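Local structure of sulfur oxygenase/reductase (Halothiobacillus neapolitanus, 6QPA) at residues 85-93 and 238-246; 116-127 and 194-205. The protein probably catalyses the oxygen-dependent conversion of elemental sulfur to sulfite, thiosulfate and sulfide at a mononuclear non-haem iron site. All coordinates share one frame; numbering follows the deposited sequence.

Contact 1: residues 85-93 and 238-246; sequences VHSHEEMHH and KVHDKPPIP. With SO4 (sulfate ion), chain Z.
Val-239 sets its two methyls on different parts of helix 85-93. CG2 comes over one face of the His-93 ring, 4.0 Å from the ring centroid and 26° off the normal, a CH-pi contact displaced toward the rim. CG1, anti to its own backbone N (chi1 178°), rests on the helix backbone, 3.6 Å from Glu-90 N, and also meets NE2 of His-86. A beta-branched residue suits this spot because it spreads two methyls along the helix with no flexible chain to order.

His-86 and Asp-241 lie side by side and point the same way, ring and carboxylate planes 65° apart. Asp-241 OD1 meets carbon CD2 of His-86 at 3.0 Å and stays farther from NE2, so the pair is no salt bridge, although the nearby charge may favour a protonated ring.

No direct hydrogen bond joins the segments, and two waters make the polar links. Water 1 accepts from His-86 N (2.9 Å), an amide of the first helical turn, and donates to Asp-241 O (2.6 Å). Water 2 donates to Glu-89 OE1 (2.7 Å) and bonds His-240 ND1, whose ring carries Pro-244 CB over its centre. The other oxygen of Glu-89 is taken by Tyr-118 and Ser-205. At the apolar end the Val-85 side chain meets Pro-243 about at right angles, CG1 4.1 Å from CD. Beyond, the Asp-241 amide N gives a hydrogen bond of 2.8 Å to sulfate O3, and Lys-242 N bonds O2; the ion probably came from the crystallisation liquor.

Residues 238-246 thus run along one flank of helix 85-94, while His-88 and His-92 reach iron from another. Val-85 and Pro-243 both touch Phe-202 of strand 193-204, and Ile-245 pairs its backbone with Val-204 of that strand.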
loop_
_atom_site.group_PDB
_atom_site.type_symbol
_atom_site.label_atom_id
_atom_site.label_comp_id
_atom_site.label_asym_id
_atom_site.label_seq_id
_atom_site.Cartn_x
_atom_site.Cartn_y
_atom_site.Cartn_z
ATOM N N VAL A 85 -67.137 -9.027 17.555
ATOM C CA VAL A 85 -66.509 -10.069 16.753
ATOM C C VAL A 85 -67.075 -10.062 15.342
ATOM O O VAL A 85 -66.329 -10.143 14.361
ATOM C CB VAL A 85 -66.703 -11.437 17.433
ATOM C CG1 VAL A 85 -66.399 -12.586 16.468
ATOM C CG2 VAL A 85 -65.832 -11.537 18.664
ATOM N N HIS A 86 -68.401 -9.917 15.216
ATOM C CA HIS A 86 -69.039 -10.020 13.907
ATOM C C HIS A 86 -68.486 -8.990 12.939
ATOM O O HIS A 86 -68.331 -9.271 11.747
ATOM C CB HIS A 86 -70.558 -9.839 14.014
ATOM C CG HIS A 86 -71.256 -9.942 12.687
ATOM N ND1 HIS A 86 -71.527 -8.844 11.895
ATOM C CD2 HIS A 86 -71.693 -11.019 11.990
ATOM C CE1 HIS A 86 -72.124 -9.235 10.784
ATOM N NE2 HIS A 86 -72.242 -10.551 10.820
ATOM N N SER A 87 -68.210 -7.781 13.429
ATOM C CA SER A 87 -67.679 -6.747 12.554
ATOM C C SER A 87 -66.343 -7.165 11.962
ATOM O O SER A 87 -66.102 -6.980 10.763
ATOM C CB SER A 87 -67.568 -5.429 13.310
ATOM O OG SER A 87 -68.869 -4.995 13.681
ATOM N N HIS A 88 -65.469 -7.743 12.777
ATOM C CA HIS A 88 -64.181 -8.181 12.257
ATOM C C HIS A 88 -64.350 -9.313 11.251
ATOM O O HIS A 88 -63.747 -9.294 10.169
ATOM C CB HIS A 88 -63.273 -8.597 13.415
ATOM C CG HIS A 88 -61.918 -9.085 12.990
ATOM N ND1 HIS A 88 -61.507 -10.389 13.180
ATOM C CD2 HIS A 88 -60.886 -8.452 12.389
ATOM C CE1 HIS A 88 -60.276 -10.533 12.723
ATOM N NE2 HIS A 88 -59.872 -9.369 12.244
ATOM N N GLU A 89 -65.174 -10.308 11.585
ATOM C CA GLU A 89 -65.387 -11.433 10.679
ATOM C C GLU A 89 -66.023 -10.981 9.376
ATOM O O GLU A 89 -65.713 -11.511 8.303
ATOM C CB GLU A 89 -66.258 -12.493 11.356
ATOM C CG GLU A 89 -65.591 -13.190 12.546
ATOM C CD GLU A 89 -64.414 -14.058 12.133
ATOM O OE1 GLU A 89 -64.468 -14.678 11.041
ATOM O OE2 GLU A 89 -63.417 -14.114 12.884
ATOM N N GLU A 90 -66.931 -10.011 9.451
ATOM C CA GLU A 90 -67.582 -9.534 8.245
ATOM C C GLU A 90 -66.607 -8.772 7.358
ATOM O O GLU A 90 -66.592 -8.957 6.133
ATOM C CB GLU A 90 -68.768 -8.660 8.624
ATOM C CG GLU A 90 -69.565 -8.213 7.448
ATOM C CD GLU A 90 -70.832 -7.511 7.872
ATOM O OE1 GLU A 90 -70.726 -6.451 8.531
ATOM O OE2 GLU A 90 -71.930 -8.043 7.579
ATOM N N MET A 91 -65.776 -7.921 7.957
ATOM C CA MET A 91 -64.761 -7.223 7.181
ATOM C C MET A 91 -63.863 -8.216 6.451
ATOM O O MET A 91 -63.622 -8.075 5.247
ATOM C CB MET A 91 -63.951 -6.300 8.094
ATOM C CG MET A 91 -62.923 -5.414 7.369
ATOM S SD MET A 91 -61.393 -6.289 6.904
ATOM C CE MET A 91 -60.871 -6.982 8.494
ATOM N N HIS A 92 -63.366 -9.241 7.163
ATOM C CA HIS A 92 -62.544 -10.265 6.513
ATOM C C HIS A 92 -63.294 -10.958 5.382
ATOM O O HIS A 92 -62.710 -11.277 4.343
ATOM C CB HIS A 92 -62.085 -11.320 7.521
ATOM C CG HIS A 92 -60.741 -11.054 8.115
ATOM N ND1 HIS A 92 -59.585 -11.065 7.366
ATOM C CD2 HIS A 92 -60.361 -10.817 9.393
ATOM C CE1 HIS A 92 -58.551 -10.818 8.153
ATOM N NE2 HIS A 92 -58.995 -10.663 9.389
ATOM N N HIS A 93 -64.582 -11.225 5.573
ATOM C CA HIS A 93 -65.363 -11.854 4.520
ATOM C C HIS A 93 -65.535 -10.918 3.333
ATOM O O HIS A 93 -65.295 -11.306 2.185
ATOM C CB HIS A 93 -66.726 -12.290 5.065
ATOM C CG HIS A 93 -67.673 -12.712 3.989
ATOM N ND1 HIS A 93 -67.726 -14.002 3.502
ATOM C CD2 HIS A 93 -68.578 -12.001 3.277
ATOM C CE1 HIS A 93 -68.631 -14.068 2.547
ATOM N NE2 HIS A 93 -69.158 -12.869 2.387
ATOM N N LYS A 238 -69.813 -19.401 6.793
ATOM C CA LYS A 238 -70.637 -18.273 7.212
ATOM C C LYS A 238 -69.811 -17.255 7.994
ATOM O O LYS A 238 -68.725 -17.549 8.493
ATOM C CB LYS A 238 -71.825 -18.746 8.049
ATOM C CG LYS A 238 -72.758 -19.667 7.255
ATOM C CD LYS A 238 -73.229 -18.990 5.951
ATOM C CE LYS A 238 -74.142 -19.897 5.152
ATOM N NZ LYS A 238 -73.429 -21.102 4.630
ATOM N N VAL A 239 -70.336 -16.036 8.061
ATOM C CA VAL A 239 -69.740 -14.967 8.852
ATOM C C VAL A 239 -70.192 -15.162 10.295
ATOM O O VAL A 239 -71.388 -15.102 10.595
ATOM C CB VAL A 239 -70.163 -13.588 8.324
ATOM C CG1 VAL A 239 -69.566 -12.473 9.182
ATOM C CG2 VAL A 239 -69.805 -13.437 6.853
ATOM N N HIS A 240 -69.242 -15.412 11.185
ATOM C CA HIS A 240 -69.563 -15.768 12.562
ATOM C C HIS A 240 -69.807 -14.551 13.443
ATOM O O HIS A 240 -69.170 -13.508 13.278
ATOM C CB HIS A 240 -68.443 -16.617 13.150
ATOM C CG HIS A 240 -68.428 -18.008 12.619
ATOM N ND1 HIS A 240 -67.913 -18.327 11.382
ATOM C CD2 HIS A 240 -68.895 -19.163 13.143
ATOM C CE1 HIS A 240 -68.054 -19.623 11.171
ATOM N NE2 HIS A 240 -68.652 -20.152 12.223
ATOM N N ASP A 241 -70.759 -14.707 14.370
ATOM C CA ASP A 241 -71.022 -13.761 15.453
ATOM C C ASP A 241 -70.088 -13.974 16.637
ATOM O O ASP A 241 -69.835 -13.039 17.406
ATOM C CB ASP A 241 -72.450 -13.946 15.962
ATOM C CG ASP A 241 -73.469 -13.287 15.096
ATOM O OD1 ASP A 241 -73.089 -12.487 14.217
ATOM O OD2 ASP A 241 -74.662 -13.584 15.289
ATOM N N LYS A 242 -69.642 -15.205 16.841
ATOM C CA LYS A 242 -68.733 -15.617 17.889
ATOM C C LYS A 242 -67.498 -16.231 17.249
ATOM O O LYS A 242 -67.589 -16.765 16.141
ATOM C CB LYS A 242 -69.413 -16.639 18.813
ATOM C CG LYS A 242 -70.627 -16.088 19.530
ATOM C CD LYS A 242 -71.322 -17.156 20.355
ATOM C CE LYS A 242 -72.533 -16.582 21.081
ATOM N NZ LYS A 242 -73.235 -17.627 21.892
ATOM N N PRO A 243 -66.342 -16.174 17.900
ATOM C CA PRO A 243 -65.137 -16.764 17.303
ATOM C C PRO A 243 -65.398 -18.209 16.933
ATOM O O PRO A 243 -66.018 -18.946 17.712
ATOM C CB PRO A 243 -64.090 -16.652 18.423
ATOM C CG PRO A 243 -64.578 -15.464 19.264
ATOM C CD PRO A 243 -66.077 -15.565 19.221
ATOM N N PRO A 244 -65.029 -18.628 15.717
ATOM C CA PRO A 244 -65.212 -20.048 15.363
ATOM C C PRO A 244 -64.330 -20.969 16.186
ATOM O O PRO A 244 -64.764 -22.048 16.606
ATOM C CB PRO A 244 -64.802 -20.102 13.882
ATOM C CG PRO A 244 -64.500 -18.690 13.473
ATOM C CD PRO A 244 -64.302 -17.877 14.683
ATOM N N ILE A 245 -63.089 -20.565 16.427
ATOM C CA ILE A 245 -62.129 -21.394 17.142
ATOM C C ILE A 245 -62.232 -21.026 18.619
ATOM O O ILE A 245 -62.211 -19.838 18.955
ATOM C CB ILE A 245 -60.713 -21.185 16.588
ATOM C CG1 ILE A 245 -60.647 -21.623 15.126
ATOM C CG2 ILE A 245 -59.669 -21.939 17.416
ATOM C CD1 ILE A 245 -59.326 -21.202 14.458
ATOM N N PRO A 246 -62.415 -21.997 19.515
ATOM C CA PRO A 246 -62.513 -21.685 20.952
ATOM C C PRO A 246 -61.230 -21.058 21.483
ATOM O O PRO A 246 -60.138 -21.289 20.957
ATOM C CB PRO A 246 -62.758 -23.052 21.602
ATOM C CG PRO A 246 -63.252 -23.928 20.490
ATOM C CD PRO A 246 -62.608 -23.427 19.232
HETATM S S SO4 Z . -72.072 -17.935 15.384
HETATM O O1 SO4 Z . -72.061 -19.231 14.706
HETATM O O2 SO4 Z . -70.715 -17.639 15.835
HETATM O O3 SO4 Z . -72.501 -16.899 14.448
HETATM O O4 SO4 Z . -72.984 -17.957 16.536
HETATM O O HOH W 1 -70.326 -10.522 17.291
HETATM O O HOH W 2 -66.342 -16.315 10.027
#

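Contact 2: residues 116-127 and 194-205; sequences EPYFEVVKSDLP and VGWMIMKQFGVS
Glu-116 O accepts Ser-205 N at 2.9 Å, opening a run of antiparallel backbone bonds. Pro-117, which has no N-H to give, sits at a non-hydrogen-bonded pair with Val-204. Tyr-118 places CB over one face of the Phe-202 ring, 4.2 Å from its centroid, while its own CE2 meets Ser-205 CB. On the opposite sheet face, Phe-119 lays CE2 against Gln-201 CB (3.5 Å) and makes an oblique Met-aromatic contact with Met-199. Glu-120 exchanges two backbone bonds with Lys-200. Val-122 and Lys-123 then share Ile-198, one giving N-H and the other accepting, a beta bulge that turns Val-122 CG2 onto Lys-200 CB. With CG of Trp-196 between its backbone N and carbonyl carbon (chi1 58°), the indole swings over the neighbouring strand, against Lys-123 to Asp-125; Asp-125 CB lies 3.9 Å from the five-membered ring centroid, a CH-pi contact. Water 3 links NE1 to Asp-125 OD2, which also salt-bridges Lys-187. A leucine for Trp-196, lacking indole face and N-H, would probably leave a gap beside Asp-125 CB and water 3 less firmly held. Such curled antiparallel strands form the core of the dimeric alpha-beta barrel fold; here one supplies Glu-116, the carboxylate of the iron-binding facial triad.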
loop_
_atom_site.group_PDB
_atom_site.type_symbol
_atom_site.label_atom_id
_atom_site.label_comp_id
_atom_site.label_asym_id
_atom_site.label_seq_id
_atom_site.Cartn_x
_atom_site.Cartn_y
_atom_site.Cartn_z
ATOM N N GLU A 116 -54.535 -15.289 15.076
ATOM C CA GLU A 116 -55.277 -14.074 15.408
ATOM C C GLU A 116 -56.360 -14.368 16.439
ATOM O O GLU A 116 -57.533 -14.571 16.079
ATOM C CB GLU A 116 -55.889 -13.435 14.165
ATOM C CG GLU A 116 -56.364 -12.012 14.443
ATOM C CD GLU A 116 -57.025 -11.370 13.255
ATOM O OE1 GLU A 116 -57.760 -12.075 12.544
ATOM O OE2 GLU A 116 -56.827 -10.162 13.040
ATOM N N PRO A 117 -56.016 -14.374 17.723
ATOM C CA PRO A 117 -57.032 -14.564 18.766
ATOM C C PRO A 117 -57.798 -13.278 19.035
ATOM O O PRO A 117 -57.329 -12.166 18.777
ATOM C CB PRO A 117 -56.211 -14.971 20.003
ATOM C CG PRO A 117 -54.778 -15.152 19.514
ATOM C CD PRO A 117 -54.661 -14.294 18.296
ATOM N N TYR A 118 -58.989 -13.457 19.584
ATOM C CA TYR A 118 -59.855 -12.376 20.037
ATOM C C TYR A 118 -59.687 -12.156 21.540
ATOM O O TYR A 118 -59.590 -13.121 22.313
ATOM C CB TYR A 118 -61.317 -12.699 19.741
ATOM C CG TYR A 118 -61.745 -12.579 18.293
ATOM C CD1 TYR A 118 -61.947 -11.331 17.714
ATOM C CD2 TYR A 118 -62.013 -13.717 17.517
ATOM C CE1 TYR A 118 -62.376 -11.198 16.394
ATOM C CE2 TYR A 118 -62.447 -13.592 16.186
ATOM C CZ TYR A 118 -62.623 -12.325 15.641
ATOM O OH TYR A 118 -63.048 -12.162 14.354
ATOM N N PHE A 119 -59.656 -10.880 21.952
ATOM C CA PHE A 119 -59.424 -10.525 23.343
ATOM C C PHE A 119 -60.506 -9.596 23.861
ATOM O O PHE A 119 -60.923 -8.648 23.189
ATOM C CB PHE A 119 -58.049 -9.865 23.548
ATOM C CG PHE A 119 -56.924 -10.808 23.334
ATOM C CD1 PHE A 119 -56.462 -11.053 22.060
ATOM C CD2 PHE A 119 -56.371 -11.499 24.398
ATOM C CE1 PHE A 119 -55.442 -11.955 21.848
ATOM C CE2 PHE A 119 -55.359 -12.408 24.198
ATOM C CZ PHE A 119 -54.884 -12.631 22.908
ATOM N N GLU A 120 -60.927 -9.874 25.074
ATOM C CA GLU A 120 -61.778 -8.991 25.832
ATOM C C GLU A 120 -60.919 -8.069 26.686
ATOM O O GLU A 120 -59.924 -8.497 27.278
ATOM C CB GLU A 120 -62.725 -9.825 26.703
ATOM C CG GLU A 120 -63.427 -9.038 27.776
ATOM C CD GLU A 120 -64.187 -9.924 28.753
ATOM O OE1 GLU A 120 -64.296 -11.152 28.510
ATOM O OE2 GLU A 120 -64.673 -9.377 29.762
ATOM N N VAL A 121 -61.295 -6.796 26.730
ATOM C CA VAL A 121 -60.633 -5.832 27.595
ATOM C C VAL A 121 -61.299 -5.946 28.961
ATOM O O VAL A 121 -62.383 -5.417 29.178
ATOM C CB VAL A 121 -60.705 -4.413 27.031
ATOM C CG1 VAL A 121 -59.989 -3.437 27.977
ATOM C CG2 VAL A 121 -60.047 -4.375 25.657
ATOM N N VAL A 122 -60.640 -6.657 29.876
ATOM C CA VAL A 122 -61.179 -6.897 31.215
ATOM C C VAL A 122 -61.204 -5.606 32.019
ATOM O O VAL A 122 -62.178 -5.299 32.713
ATOM C CB VAL A 122 -60.335 -7.968 31.934
ATOM C CG1 VAL A 122 -60.764 -8.102 33.364
ATOM C CG2 VAL A 122 -60.410 -9.307 31.193
ATOM N N LYS A 123 -60.105 -4.862 31.977
ATOM C CA LYS A 123 -59.993 -3.586 32.645
ATOM C C LYS A 123 -58.845 -2.827 31.993
ATOM O O LYS A 123 -57.910 -3.432 31.458
ATOM C CB LYS A 123 -59.753 -3.762 34.145
ATOM C CG LYS A 123 -60.257 -2.592 34.932
ATOM C CD LYS A 123 -60.941 -3.007 36.219
ATOM C CE LYS A 123 -61.522 -1.771 36.907
ATOM N NZ LYS A 123 -60.490 -0.699 37.090
ATOM N N SER A 124 -58.904 -1.502 32.058
ATOM C CA SER A 124 -57.863 -0.714 31.420
ATOM C C SER A 124 -57.749 0.625 32.127
ATOM O O SER A 124 -58.673 1.069 32.816
ATOM C CB SER A 124 -58.142 -0.487 29.937
ATOM O OG SER A 124 -59.186 0.459 29.789
ATOM N N ASP A 125 -56.568 1.221 31.993
ATOM C CA ASP A 125 -56.304 2.617 32.320
ATOM C C ASP A 125 -55.307 3.076 31.255
ATOM O O ASP A 125 -54.090 3.116 31.483
ATOM C CB ASP A 125 -55.765 2.794 33.738
ATOM C CG ASP A 125 -55.564 4.256 34.103
ATOM O OD1 ASP A 125 -55.864 5.141 33.273
ATOM O OD2 ASP A 125 -55.064 4.520 35.208
ATOM N N LEU A 126 -55.831 3.359 30.064
ATOM C CA LEU A 126 -55.036 3.694 28.889
ATOM C C LEU A 126 -55.341 5.122 28.476
ATOM O O LEU A 126 -56.492 5.417 28.125
ATOM C CB LEU A 126 -55.348 2.773 27.724
ATOM C CG LEU A 126 -54.519 1.531 27.462
ATOM C CD1 LEU A 126 -54.918 0.972 26.087
ATOM C CD2 LEU A 126 -53.025 1.837 27.533
ATOM N N PRO A 127 -54.365 6.020 28.460
ATOM C CA PRO A 127 -54.617 7.388 27.991
ATOM C C PRO A 127 -54.703 7.466 26.470
ATOM O O PRO A 127 -54.225 6.589 25.744
ATOM C CB PRO A 127 -53.391 8.170 28.483
ATOM C CG PRO A 127 -52.310 7.149 28.676
ATOM C CD PRO A 127 -52.944 5.761 28.745
ATOM N N VAL A 194 -47.103 4.669 31.650
ATOM C CA VAL A 194 -48.033 5.446 30.841
ATOM C C VAL A 194 -49.455 4.904 30.932
ATOM O O VAL A 194 -50.413 5.674 31.054
ATOM C CB VAL A 194 -47.535 5.473 29.385
ATOM C CG1 VAL A 194 -48.611 6.066 28.492
ATOM C CG2 VAL A 194 -46.233 6.280 29.299
ATOM N N GLY A 195 -49.624 3.589 30.906
ATOM C CA GLY A 195 -50.968 3.038 30.948
ATOM C C GLY A 195 -50.942 1.529 30.882
ATOM O O GLY A 195 -49.888 0.909 30.756
ATOM N N TRP A 196 -52.130 0.933 30.980
ATOM C CA TRP A 196 -52.179 -0.519 30.981
ATOM C C TRP A 196 -53.555 -1.010 30.561
ATOM O O TRP A 196 -54.550 -0.284 30.601
ATOM C CB TRP A 196 -51.802 -1.091 32.355
ATOM C CG TRP A 196 -52.677 -0.612 33.480
ATOM C CD1 TRP A 196 -52.434 0.431 34.334
ATOM C CD2 TRP A 196 -53.945 -1.165 33.870
ATOM N NE1 TRP A 196 -53.471 0.554 35.244
ATOM C CE2 TRP A 196 -54.405 -0.418 34.980
ATOM C CE3 TRP A 196 -54.720 -2.236 33.403
ATOM C CZ2 TRP A 196 -55.617 -0.700 35.621
ATOM C CZ3 TRP A 196 -55.937 -2.512 34.039
ATOM C CH2 TRP A 196 -56.371 -1.747 35.139
ATOM N N MET A 197 -53.603 -2.299 30.250
ATOM C CA MET A 197 -54.822 -2.961 29.810
ATOM C C MET A 197 -54.670 -4.450 30.093
ATOM O O MET A 197 -53.594 -5.013 29.878
ATOM C CB MET A 197 -55.054 -2.666 28.312
ATOM C CG MET A 197 -56.158 -3.371 27.610
ATOM S SD MET A 197 -56.448 -2.607 25.975
ATOM C CE MET A 197 -54.882 -2.912 25.145
ATOM N N ILE A 198 -55.723 -5.068 30.625
ATOM C CA ILE A 198 -55.762 -6.508 30.857
ATOM C C ILE A 198 -56.640 -7.132 29.782
ATOM O O ILE A 198 -57.824 -6.801 29.673
ATOM C CB ILE A 198 -56.308 -6.841 32.252
ATOM C CG1 ILE A 198 -55.387 -6.279 33.338
ATOM C CG2 ILE A 198 -56.497 -8.367 32.383
ATOM C CD1 ILE A 198 -56.002 -6.288 34.714
ATOM N N MET A 199 -56.082 -8.049 29.004
ATOM C CA MET A 199 -56.793 -8.640 27.874
ATOM C C MET A 199 -56.892 -10.139 28.076
ATOM O O MET A 199 -55.871 -10.800 28.305
ATOM C CB MET A 199 -56.074 -8.339 26.566
ATOM C CG MET A 199 -55.948 -6.867 26.255
ATOM S SD MET A 199 -55.148 -6.547 24.649
ATOM C CE MET A 199 -53.492 -7.092 25.000
ATOM N N LYS A 200 -58.101 -10.677 27.901
ATOM C CA LYS A 200 -58.405 -12.091 28.129
ATOM C C LYS A 200 -58.778 -12.729 26.798
ATOM O O LYS A 200 -59.719 -12.276 26.143
ATOM C CB LYS A 200 -59.572 -12.234 29.111
ATOM C CG LYS A 200 -59.945 -13.679 29.470
ATOM C CD LYS A 200 -61.242 -13.698 30.243
ATOM C CE LYS A 200 -61.643 -15.107 30.666
ATOM N NZ LYS A 200 -63.025 -15.013 31.229
ATOM N N GLN A 201 -58.062 -13.777 26.405
ATOM C CA GLN A 201 -58.384 -14.464 25.159
ATOM C C GLN A 201 -59.658 -15.288 25.329
ATOM O O GLN A 201 -59.752 -16.092 26.256
ATOM C CB GLN A 201 -57.230 -15.372 24.728
ATOM C CG GLN A 201 -57.601 -16.155 23.456
ATOM C CD GLN A 201 -56.611 -17.236 23.045
ATOM O OE1 GLN A 201 -57.022 -18.271 22.522
ATOM N NE2 GLN A 201 -55.306 -17.004 23.274
ATOM N N PHE A 202 -60.642 -15.093 24.438
ATOM C CA PHE A 202 -61.873 -15.876 24.493
ATOM C C PHE A 202 -62.200 -16.566 23.173
ATOM O O PHE A 202 -63.248 -17.200 23.079
ATOM C CB PHE A 202 -63.074 -15.011 24.949
ATOM C CG PHE A 202 -63.480 -13.934 23.956
ATOM C CD1 PHE A 202 -62.858 -12.687 23.952
ATOM C CD2 PHE A 202 -64.484 -14.171 23.032
ATOM C CE1 PHE A 202 -63.227 -11.697 23.039
ATOM C CE2 PHE A 202 -64.867 -13.188 22.110
ATOM C CZ PHE A 202 -64.228 -11.948 22.109
ATOM N N GLY A 203 -61.340 -16.481 22.167
ATOM C CA GLY A 203 -61.582 -17.174 20.915
ATOM C C GLY A 203 -60.529 -16.784 19.899
ATOM O O GLY A 203 -59.664 -15.939 20.167
ATOM N N VAL A 204 -60.612 -17.420 18.722
ATOM C CA VAL A 204 -59.651 -17.201 17.635
ATOM C C VAL A 204 -60.395 -17.070 16.315
ATOM O O VAL A 204 -61.380 -17.775 16.075
ATOM C CB VAL A 204 -58.611 -18.337 17.536
ATOM C CG1 VAL A 204 -57.618 -18.059 16.391
ATOM C CG2 VAL A 204 -57.845 -18.474 18.859
ATOM N N SER A 205 -59.925 -16.166 15.452
ATOM C CA SER A 205 -60.490 -16.045 14.112
ATOM C C SER A 205 -59.809 -17.056 13.196
ATOM O O SER A 205 -58.584 -17.055 13.062
ATOM C CB SER A 205 -60.324 -14.628 13.567
ATOM O OG SER A 205 -60.764 -14.572 12.217
HETATM O O HOH W 3 -54.447 2.622 37.063
#

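How the contacts relate
From the N terminus the chain meets 85-93, then 116-127, 194-205 and finally 238-246. Contact 2 closes the shorter loop, 66 residues containing helix 172-189, and contact 1 the longer, with 144 residues between its segments; the shorter lies wholly within the longer, so the two nest and do not cross. Contact 2 ties two core strands together, whereas contact 1 fixes an outer helix to a late loop, and both reach the same sheet. They meet at the iron: contact 1 brings His-88 and His-92, contact 2 Glu-116. Tyr-118 OH, 2.6 Å from His-88 ND1 in a probable hydrogen bond, belongs to the second shell.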